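Local coordinates for peptidoglycan D,D-transpeptidase FtsI (PDB 6SYN), which probably cross-links peptidoglycan as a class B penicillin-binding protein with D,D-transpeptidase activity, and here holds a ring-opened penicillin, at residues V307-L312 and T359-Y364; L312-P317 and W352-R357; A320-Y325 and G344-K349. All blocks are in the same frame, centred on the assembly; numbering follows the deposited sequence.

Around helix 354-360 the three contacts lead from the pocket wall toward the surface. Contact 1 is fully buried and contact 2 partly so; both join helix 306-314 to helix 354-360 or the residues following it, and they share Leu312. Near the ligand the chemistry is short side chains fitted against backbone, with no hydrogen bond between the segments. One or two turns farther along, contact 2 uses an arginine to reach one carbonyl directly and another through water at a helix end. Contact 3, also partly buried, lays an irregular loop on helix 319-327 through a tyrosine. Phe360, Trp352 and the Lys349-Glu356 salt bridge tie the three together, with Phe360 O receiving the hydroxyl of Tyr325.

Contact 1 (V307-L312 and T359-Y364); sequences VGVSKL and TFSFGY. With CB9 ((2R,4S)-2-[(1R)-1-{[(2S)-2-carboxy-2-phenylacetyl]amino}-2-oxoethyl]-5,5-dimethyl-1,3-thiazolidine-4-carboxylic acid), chain D.
Val309 and Ser361 meet where the packing is closest, each side chain set against the other's backbone. The CG2 methyl of Val309 lies 3.3 Å from Ser361 O, and Ser361 CB approaches Val309 O at 3.4 Å. No hydrogen bond crosses here: Ser361 OG is committed to Ala358 O, one turn back, while Ser310 OG bonds to Val307 O at 2.7 Å and to the hydroxyl of Tyr279. With both hydroxyls engaged away from the interface, what meets across it is aliphatic carbon against carbonyl oxygen. In the penicillin-binding transpeptidase fold, helix 306-314 opens with Asn306, which binds the ligand together with Ser304 just before it, and Val309 also packs on Lys255, consistent with the SxxK lysine. Toward the pocket the fit slackens. Phe362 has CG between its backbone N and carbonyl carbon (chi1 41°), a torsion that swings the ring toward the helix and offers an edge: CD2 stands 3.9 Å from Val309 CG2, and CE2 reaches Ser310 CB only at 4.2 Å. Beyond it, in the loop, Tyr364 makes no contact with 307-312 and turns to the ligand, its OH donating to carboxylate oxygen OAH at 2.5 Å while also bonded to Lys444 N.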
loop_
_atom_site.group_PDB
_atom_site.type_symbol
_atom_site.label_atom_id
_atom_site.label_comp_id
_atom_site.label_asym_id
_atom_site.label_seq_id
_atom_site.Cartn_x
_atom_site.Cartn_y
_atom_site.Cartn_z
ATOM N N VAL A 307 -19.652 -13.632 -16.177
ATOM C CA VAL A 307 -21.064 -14.029 -16.469
ATOM C C VAL A 307 -21.691 -14.533 -15.164
ATOM O O VAL A 307 -22.806 -14.072 -14.825
ATOM C CB VAL A 307 -21.157 -15.096 -17.580
ATOM C CG1 VAL A 307 -22.517 -15.778 -17.595
ATOM C CG2 VAL A 307 -20.836 -14.524 -18.953
ATOM N N GLY A 308 -20.985 -15.449 -14.485
ATOM C CA GLY A 308 -21.361 -16.050 -13.190
ATOM C C GLY A 308 -21.827 -15.006 -12.194
ATOM O O GLY A 308 -22.980 -15.118 -11.739
ATOM N N VAL A 309 -20.980 -14.012 -11.894
ATOM C CA VAL A 309 -21.254 -12.951 -10.874
ATOM C C VAL A 309 -22.281 -11.951 -11.422
ATOM O O VAL A 309 -23.050 -11.405 -10.603
ATOM C CB VAL A 309 -19.977 -12.228 -10.388
ATOM C CG1 VAL A 309 -19.071 -13.159 -9.597
ATOM C CG2 VAL A 309 -19.205 -11.556 -11.515
ATOM N N SER A 310 -22.289 -11.692 -12.733
ATOM C CA SER A 310 -23.272 -10.786 -13.384
ATOM C C SER A 310 -24.676 -11.371 -13.204
ATOM O O SER A 310 -25.617 -10.603 -12.933
ATOM C CB SER A 310 -22.968 -10.557 -14.844
ATOM O OG SER A 310 -23.484 -11.618 -15.637
ATOM N N LYS A 311 -24.810 -12.689 -13.347
ATOM C CA LYS A 311 -26.119 -13.375 -13.204
ATOM C C LYS A 311 -26.552 -13.320 -11.734
ATOM O O LYS A 311 -27.772 -13.211 -11.500
ATOM C CB LYS A 311 -26.061 -14.790 -13.786
ATOM C CG LYS A 311 -26.221 -14.837 -15.300
ATOM C CD LYS A 311 -26.007 -16.196 -15.912
ATOM C CE LYS A 311 -26.265 -16.204 -17.404
ATOM N NZ LYS A 311 -26.586 -17.564 -17.904
ATOM N N LEU A 312 -25.603 -13.352 -10.789
ATOM C CA LEU A 312 -25.888 -13.316 -9.324
ATOM C C LEU A 312 -26.355 -11.910 -8.923
ATOM O O LEU A 312 -27.374 -11.805 -8.216
ATOM C CB LEU A 312 -24.642 -13.736 -8.535
ATOM C CG LEU A 312 -24.188 -15.189 -8.707
ATOM C CD1 LEU A 312 -22.963 -15.478 -7.848
ATOM C CD2 LEU A 312 -25.309 -16.169 -8.383
ATOM N N THR A 359 -21.482 -4.747 -14.126
ATOM C CA THR A 359 -20.077 -4.268 -14.028
ATOM C C THR A 359 -19.685 -4.107 -12.551
ATOM O O THR A 359 -18.518 -4.403 -12.227
ATOM C CB THR A 359 -19.866 -2.992 -14.849
ATOM O OG1 THR A 359 -20.885 -2.059 -14.492
ATOM C CG2 THR A 359 -19.899 -3.262 -16.337
ATOM N N PHE A 360 -20.628 -3.699 -11.691
ATOM C CA PHE A 360 -20.448 -3.584 -10.217
ATOM C C PHE A 360 -20.159 -4.960 -9.599
ATOM O O PHE A 360 -19.486 -5.001 -8.550
ATOM C CB PHE A 360 -21.682 -2.971 -9.552
ATOM C CG PHE A 360 -21.410 -2.244 -8.258
ATOM C CD1 PHE A 360 -20.512 -1.187 -8.217
ATOM C CD2 PHE A 360 -22.073 -2.590 -7.090
ATOM C CE1 PHE A 360 -20.270 -0.503 -7.036
ATOM C CE2 PHE A 360 -21.833 -1.902 -5.910
ATOM C CZ PHE A 360 -20.931 -0.861 -5.884
ATOM N N SER A 361 -20.648 -6.044 -10.218
ATOM C CA SER A 361 -20.451 -7.437 -9.737
ATOM C C SER A 361 -19.043 -7.946 -10.072
ATOM O O SER A 361 -18.657 -8.981 -9.499
ATOM C CB SER A 361 -21.519 -8.369 -10.253
ATOM O OG SER A 361 -21.268 -8.768 -11.594
ATOM N N PHE A 362 -18.302 -7.286 -10.967
ATOM C CA PHE A 362 -16.865 -7.592 -11.202
ATOM C C PHE A 362 -16.051 -6.297 -11.077
ATOM O O PHE A 362 -15.059 -6.118 -11.811
ATOM C CB PHE A 362 -16.651 -8.395 -12.493
ATOM C CG PHE A 362 -17.466 -8.007 -13.703
ATOM C CD1 PHE A 362 -17.011 -7.047 -14.595
ATOM C CD2 PHE A 362 -18.655 -8.657 -13.995
ATOM C CE1 PHE A 362 -17.746 -6.723 -15.727
ATOM C CE2 PHE A 362 -19.387 -8.332 -15.126
ATOM C CZ PHE A 362 -18.933 -7.365 -15.988
ATOM N N GLY A 363 -16.478 -5.428 -10.152
ATOM C CA GLY A 363 -15.652 -4.392 -9.500
ATOM C C GLY A 363 -15.432 -3.137 -10.328
ATOM O O GLY A 363 -14.456 -2.441 -10.026
ATOM N N TYR A 364 -16.293 -2.830 -11.305
ATOM C CA TYR A 364 -16.284 -1.534 -12.035
ATOM C C TYR A 364 -17.446 -0.667 -11.530
ATOM O O TYR A 364 -18.522 -1.231 -11.245
ATOM C CB TYR A 364 -16.315 -1.771 -13.548
ATOM C CG TYR A 364 -15.092 -2.472 -14.082
ATOM C CD1 TYR A 364 -13.860 -1.832 -14.106
ATOM C CD2 TYR A 364 -15.154 -3.778 -14.546
ATOM C CE1 TYR A 364 -12.724 -2.467 -14.582
ATOM C CE2 TYR A 364 -14.027 -4.429 -15.023
ATOM C CZ TYR A 364 -12.808 -3.770 -15.045
ATOM O OH TYR A 364 -11.695 -4.399 -15.529
HETATM C C CB9 D . -11.633 -9.587 -13.047
HETATM N N CB9 D . -11.328 -9.376 -15.530
HETATM O O CB9 D . -10.690 -8.882 -12.781
HETATM C CA CB9 D . -11.956 -10.123 -14.437
HETATM C CB CB9 D . -11.693 -11.656 -14.491
HETATM C CAA CB9 D . -9.093 -13.999 -15.495
HETATM C CAB CB9 D . -8.384 -11.822 -16.488
HETATM O OAD CB9 D . -7.082 -12.318 -13.512
HETATM O OAE CB9 D . -12.206 -6.774 -19.366
HETATM O OAF CB9 D . -13.263 -8.402 -16.100
HETATM O OAG CB9 D . -8.642 -12.878 -12.115
HETATM O OAH CB9 D . -11.961 -6.170 -17.340
HETATM C CAJ CB9 D . -7.731 -9.496 -19.376
HETATM C CAK CB9 D . -8.835 -10.256 -19.689
HETATM C CAL CB9 D . -7.867 -8.396 -18.564
HETATM C CAM CB9 D . -10.080 -9.915 -19.182
HETATM C CAN CB9 D . -9.111 -8.052 -18.049
HETATM N NAP CB9 D . -10.650 -12.112 -13.562
HETATM S SAQ CB9 D . -11.076 -12.195 -16.117
HETATM C CAR CB9 D . -8.247 -12.396 -13.159
HETATM C CAS CB9 D . -11.945 -7.000 -18.214
HETATM C CAT CB9 D . -12.116 -8.735 -16.400
HETATM C CAU CB9 D . -10.231 -8.830 -18.328
HETATM C CAX CB9 D . -9.317 -11.836 -14.111
HETATM C CAY CB9 D . -11.624 -8.459 -17.835
HETATM C CAZ CB9 D . -9.346 -12.500 -15.528
#

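Contact 2 (L312-P317 and W352-R357); sequences LALAMP and WSDIER
Arg357 reaches across to Leu314 and Met316, so that the first turn of helix 354-360 meets the C-terminal end of helix 306-314. Helix 354-360 starts with a capping box, Ser353 OG accepting weakly from Glu356 N and Glu356 OE1 from Ser353 N. Followed outward, Arg357 first sets CB 4.0 Å from Leu314 CD2. Its chain bends at chi3 (74°), which keeps CD beside the same methyl and carries the guanidinium beneath it. Leu314 CD2 consequently sits over the centre of one guanidinium face, 3.8 Å from Arg357 CZ, and also rests on the carbonyl of Asp354, while polar partners occupy the rim. Arg357 NE donates to water 1 at 2.8 Å, and this water passes the link to the Ala313 carbonyl. Arg357 NH2 donates to Met316 O at 2.7 Å; the oxygen lies near the guanidinium plane, but the N-H...O angle of 145° is only moderately straight. One carbonyl just past the last turn is thus gripped directly and one within it through water, and the positive charge would probably stabilise the partial negative charge at this helix end. The other branch turns back weakly, the salt-bridging Arg357 NH1 standing 3.4 Å from Asp354 OD1.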
loop_
_atom_site.group_PDB
_atom_site.type_symbol
_atom_site.label_atom_id
_atom_site.label_comp_id
_atom_site.label_asym_id
_atom_site.label_seq_id
_atom_site.Cartn_x
_atom_site.Cartn_y
_atom_site.Cartn_z
ATOM N N LEU A 312 -25.603 -13.352 -10.789
ATOM C CA LEU A 312 -25.888 -13.316 -9.324
ATOM C C LEU A 312 -26.355 -11.910 -8.923
ATOM O O LEU A 312 -27.374 -11.805 -8.216
ATOM C CB LEU A 312 -24.642 -13.736 -8.535
ATOM C CG LEU A 312 -24.188 -15.189 -8.707
ATOM C CD1 LEU A 312 -22.963 -15.478 -7.848
ATOM C CD2 LEU A 312 -25.309 -16.169 -8.383
ATOM N N ALA A 313 -25.636 -10.875 -9.362
ATOM C CA ALA A 313 -26.010 -9.449 -9.204
ATOM C C ALA A 313 -27.446 -9.216 -9.690
ATOM O O ALA A 313 -28.229 -8.633 -8.919
ATOM C CB ALA A 313 -25.048 -8.576 -9.964
ATOM N N LEU A 314 -27.768 -9.652 -10.914
ATOM C CA LEU A 314 -29.026 -9.287 -11.626
ATOM C C LEU A 314 -30.205 -10.149 -11.149
ATOM O O LEU A 314 -31.346 -9.808 -11.507
ATOM C CB LEU A 314 -28.816 -9.405 -13.143
ATOM C CG LEU A 314 -28.030 -8.259 -13.784
ATOM C CD1 LEU A 314 -27.539 -8.635 -15.175
ATOM C CD2 LEU A 314 -28.863 -6.989 -13.852
ATOM N N ALA A 315 -29.968 -11.203 -10.356
ATOM C CA ALA A 315 -31.038 -11.946 -9.645
ATOM C C ALA A 315 -31.325 -11.263 -8.299
ATOM O O ALA A 315 -32.034 -11.867 -7.467
ATOM C CB ALA A 315 -30.663 -13.400 -9.469
ATOM N N MET A 316 -30.806 -10.047 -8.092
ATOM C CA MET A 316 -30.997 -9.268 -6.839
ATOM C C MET A 316 -31.201 -7.793 -7.169
ATOM O O MET A 316 -30.824 -7.346 -8.249
ATOM C CB MET A 316 -29.782 -9.417 -5.918
ATOM C CG MET A 316 -29.533 -10.848 -5.492
ATOM S SD MET A 316 -28.257 -11.009 -4.218
ATOM C CE MET A 316 -26.785 -10.704 -5.192
ATOM N N PRO A 317 -31.811 -7.003 -6.252
ATOM C CA PRO A 317 -31.888 -5.552 -6.401
ATOM C C PRO A 317 -30.487 -4.926 -6.382
ATOM O O PRO A 317 -29.631 -5.427 -5.666
ATOM C CB PRO A 317 -32.674 -5.058 -5.177
ATOM C CG PRO A 317 -33.319 -6.294 -4.592
ATOM C CD PRO A 317 -32.445 -7.460 -5.007
ATOM N N TRP A 352 -30.060 2.218 -11.062
ATOM C CA TRP A 352 -28.965 1.581 -11.839
ATOM C C TRP A 352 -29.517 0.988 -13.134
ATOM O O TRP A 352 -30.628 0.427 -13.094
ATOM C CB TRP A 352 -28.298 0.475 -11.021
ATOM C CG TRP A 352 -27.537 0.917 -9.812
ATOM C CD1 TRP A 352 -27.997 1.632 -8.743
ATOM C CD2 TRP A 352 -26.167 0.592 -9.521
ATOM N NE1 TRP A 352 -26.999 1.797 -7.821
ATOM C CE2 TRP A 352 -25.865 1.169 -8.269
ATOM C CE3 TRP A 352 -25.171 -0.119 -10.200
ATOM C CZ2 TRP A 352 -24.602 1.055 -7.690
ATOM C CZ3 TRP A 352 -23.926 -0.234 -9.622
ATOM C CH2 TRP A 352 -23.649 0.346 -8.385
ATOM N N SER A 353 -28.748 1.076 -14.223
ATOM C CA SER A 353 -28.943 0.271 -15.457
ATOM C C SER A 353 -28.473 -1.159 -15.181
ATOM O O SER A 353 -27.706 -1.365 -14.224
ATOM C CB SER A 353 -28.230 0.871 -16.642
ATOM O OG SER A 353 -26.827 0.929 -16.426
ATOM N N ASP A 354 -28.933 -2.107 -15.994
ATOM C CA ASP A 354 -28.661 -3.560 -15.843
ATOM C C ASP A 354 -27.171 -3.836 -16.098
ATOM O O ASP A 354 -26.610 -4.708 -15.407
ATOM C CB ASP A 354 -29.610 -4.354 -16.742
ATOM C CG ASP A 354 -31.050 -4.327 -16.255
ATOM O OD1 ASP A 354 -31.392 -3.424 -15.452
ATOM O OD2 ASP A 354 -31.816 -5.212 -16.676
ATOM N N ILE A 355 -26.552 -3.114 -17.039
ATOM C CA ILE A 355 -25.091 -3.215 -17.351
ATOM C C ILE A 355 -24.281 -2.637 -16.182
ATOM O O ILE A 355 -23.185 -3.166 -15.914
ATOM C CB ILE A 355 -24.726 -2.545 -18.700
ATOM C CG1 ILE A 355 -23.238 -2.696 -19.041
ATOM C CG2 ILE A 355 -25.137 -1.077 -18.733
ATOM C CD1 ILE A 355 -22.704 -4.112 -18.980
ATOM N N GLU A 356 -24.783 -1.597 -15.512
ATOM C CA GLU A 356 -24.089 -0.972 -14.354
ATOM C C GLU A 356 -24.049 -1.986 -13.205
ATOM O O GLU A 356 -22.947 -2.241 -12.685
ATOM C CB GLU A 356 -24.748 0.356 -13.983
ATOM C CG GLU A 356 -24.275 1.499 -14.867
ATOM C CD GLU A 356 -25.105 2.771 -14.832
ATOM O OE1 GLU A 356 -26.181 2.769 -14.193
ATOM O OE2 GLU A 356 -24.665 3.766 -15.441
ATOM N N ARG A 357 -25.201 -2.576 -12.873
ATOM C CA ARG A 357 -25.360 -3.663 -11.867
ATOM C C ARG A 357 -24.364 -4.795 -12.148
ATOM O O ARG A 357 -23.677 -5.220 -11.201
ATOM C CB ARG A 357 -26.805 -4.174 -11.883
ATOM C CG ARG A 357 -27.801 -3.164 -11.329
ATOM C CD ARG A 357 -29.225 -3.424 -11.767
ATOM N NE ARG A 357 -29.797 -4.563 -11.070
ATOM C CZ ARG A 357 -30.994 -5.079 -11.316
ATOM N NH1 ARG A 357 -31.765 -4.560 -12.259
ATOM N NH2 ARG A 357 -31.418 -6.117 -10.617
HETATM O O HOH W 1 -28.186 -5.695 -9.062
#

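Contact 3 (A320-Y325 and G344-K349)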
loop_
_atom_site.group_PDB
_atom_site.type_symbol
_atom_site.label_atom_id
_atom_site.label_comp_id
_atom_site.label_asym_id
_atom_site.label_seq_id
_atom_site.Cartn_x
_atom_site.Cartn_y
_atom_site.Cartn_z
ATOM N N ALA A 320 -28.420 -4.369 -3.042
ATOM C CA ALA A 320 -27.841 -5.499 -2.273
ATOM C C ALA A 320 -26.307 -5.413 -2.264
ATOM O O ALA A 320 -25.733 -5.339 -1.154
ATOM C CB ALA A 320 -28.314 -6.820 -2.830
ATOM N N LEU A 321 -25.666 -5.420 -3.438
ATOM C CA LEU A 321 -24.182 -5.344 -3.551
ATOM C C LEU A 321 -23.696 -3.984 -3.040
ATOM O O LEU A 321 -22.550 -3.918 -2.539
ATOM C CB LEU A 321 -23.737 -5.572 -5.000
ATOM C CG LEU A 321 -23.765 -7.020 -5.475
ATOM C CD1 LEU A 321 -23.458 -7.106 -6.961
ATOM C CD2 LEU A 321 -22.786 -7.869 -4.683
ATOM N N VAL A 322 -24.531 -2.947 -3.163
ATOM C CA VAL A 322 -24.226 -1.579 -2.648
ATOM C C VAL A 322 -24.209 -1.637 -1.116
ATOM O O VAL A 322 -23.332 -1.001 -0.520
ATOM C CB VAL A 322 -25.205 -0.514 -3.180
ATOM C CG1 VAL A 322 -24.929 0.855 -2.572
ATOM C CG2 VAL A 322 -25.158 -0.431 -4.698
ATOM N N ASP A 323 -25.119 -2.397 -0.507
ATOM C CA ASP A 323 -25.158 -2.589 0.967
ATOM C C ASP A 323 -23.956 -3.427 1.432
ATOM O O ASP A 323 -23.331 -3.045 2.432
ATOM C CB ASP A 323 -26.471 -3.223 1.429
ATOM C CG ASP A 323 -26.766 -2.914 2.884
ATOM O OD1 ASP A 323 -27.060 -1.730 3.176
ATOM O OD2 ASP A 323 -26.661 -3.843 3.717
ATOM N N THR A 324 -23.635 -4.529 0.750
ATOM C CA THR A 324 -22.562 -5.463 1.180
ATOM C C THR A 324 -21.186 -4.796 1.044
ATOM O O THR A 324 -20.377 -4.954 1.974
ATOM C CB THR A 324 -22.620 -6.799 0.433
ATOM O OG1 THR A 324 -23.887 -7.407 0.691
ATOM C CG2 THR A 324 -21.508 -7.735 0.858
ATOM N N TYR A 325 -20.909 -4.093 -0.058
ATOM C CA TYR A 325 -19.599 -3.424 -0.272
ATOM C C TYR A 325 -19.425 -2.335 0.792
ATOM O O TYR A 325 -18.298 -2.201 1.320
ATOM C CB TYR A 325 -19.481 -2.818 -1.671
ATOM C CG TYR A 325 -19.444 -3.781 -2.830
ATOM C CD1 TYR A 325 -19.738 -5.128 -2.692
ATOM C CD2 TYR A 325 -19.168 -3.316 -4.100
ATOM C CE1 TYR A 325 -19.728 -5.986 -3.781
ATOM C CE2 TYR A 325 -19.151 -4.156 -5.199
ATOM C CZ TYR A 325 -19.436 -5.496 -5.042
ATOM O OH TYR A 325 -19.425 -6.312 -6.134
ATOM N N GLY A 344 -12.100 7.252 -1.287
ATOM C CA GLY A 344 -12.431 6.833 -2.661
ATOM C C GLY A 344 -13.799 7.325 -3.104
ATOM O O GLY A 344 -14.416 8.117 -2.355
ATOM N N LEU A 345 -14.251 6.866 -4.277
ATOM C CA LEU A 345 -15.574 7.192 -4.880
ATOM C C LEU A 345 -16.471 5.951 -4.814
ATOM O O LEU A 345 -16.057 4.888 -5.311
ATOM C CB LEU A 345 -15.403 7.644 -6.334
ATOM C CG LEU A 345 -14.148 8.457 -6.644
ATOM C CD1 LEU A 345 -13.992 8.640 -8.146
ATOM C CD2 LEU A 345 -14.179 9.801 -5.931
ATOM N N TYR A 346 -17.665 6.106 -4.245
ATOM C CA TYR A 346 -18.638 5.015 -4.023
ATOM C C TYR A 346 -20.044 5.494 -4.371
ATOM O O TYR A 346 -20.489 6.508 -3.841
ATOM C CB TYR A 346 -18.553 4.552 -2.574
ATOM C CG TYR A 346 -19.332 3.291 -2.330
ATOM C CD1 TYR A 346 -18.820 2.063 -2.708
ATOM C CD2 TYR A 346 -20.609 3.339 -1.796
ATOM C CE1 TYR A 346 -19.545 0.899 -2.522
ATOM C CE2 TYR A 346 -21.347 2.185 -1.603
ATOM C CZ TYR A 346 -20.808 0.962 -1.961
ATOM O OH TYR A 346 -21.528 -0.177 -1.763
ATOM N N PRO A 347 -20.792 4.769 -5.238
ATOM C CA PRO A 347 -22.082 5.243 -5.740
ATOM C C PRO A 347 -23.181 5.402 -4.680
ATOM O O PRO A 347 -23.341 4.540 -3.836
ATOM C CB PRO A 347 -22.522 4.187 -6.769
ATOM C CG PRO A 347 -21.730 2.956 -6.407
ATOM C CD PRO A 347 -20.433 3.463 -5.806
ATOM N N LYS A 348 -23.910 6.516 -4.782
ATOM C CA LYS A 348 -25.120 6.841 -3.984
ATOM C C LYS A 348 -26.295 7.086 -4.944
ATOM O O LYS A 348 -27.265 7.739 -4.529
ATOM C CB LYS A 348 -24.821 8.046 -3.085
ATOM C CG LYS A 348 -23.569 7.909 -2.221
ATOM C CD LYS A 348 -23.691 8.556 -0.849
ATOM C CE LYS A 348 -22.358 8.906 -0.217
ATOM N NZ LYS A 348 -22.524 9.740 0.999
ATOM N N LYS A 349 -26.215 6.571 -6.174
ATOM C CA LYS A 349 -27.308 6.637 -7.185
ATOM C C LYS A 349 -28.361 5.576 -6.842
ATOM O O LYS A 349 -27.965 4.459 -6.451
ATOM C CB LYS A 349 -26.774 6.442 -8.611
ATOM C CG LYS A 349 -25.710 5.367 -8.781
ATOM C CD LYS A 349 -25.696 4.718 -10.148
ATOM C CE LYS A 349 -24.395 4.001 -10.443
ATOM N NZ LYS A 349 -24.381 3.436 -11.812
#
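Val322 and Pro347 bring the backbones nearest, their CA atoms 7.8 Å apart, with the irregular, largely extended segment 344-349 lying beside the regular helix 320-325. Tyr346 spans this separation. With CG anti to the backbone N (chi1 -170°), its ring projects at the helix and presents its hydroxyl end. Tyr325 CB lies at the ring edge, 3.8 Å from Tyr346 CE1, while Val322 CG1 comes obliquely to Tyr346 CE2 at 3.9 Å. Between these supports the hydroxyl donates to Val322 O, which sits near the plane of the ring. The modelled distance of 2.3 Å from Tyr346 OH to Val322 O is too short to be taken literally at this resolution. The same carbonyl accepts from Ser326 OG, one turn on, so two hydroxyls converge upon it. Pro347 backs the tyrosine, placing CD over a face of the Tyr346 ring, 3.6 Å above the plane and toward its rim. Tyr325 sends its hydroxyl to Phe360 O and stacks its ring on that of Phe360, so helix 319-327 is held between the loop, helix 354-360 and, through Leu321 and Tyr325, helix 255-264.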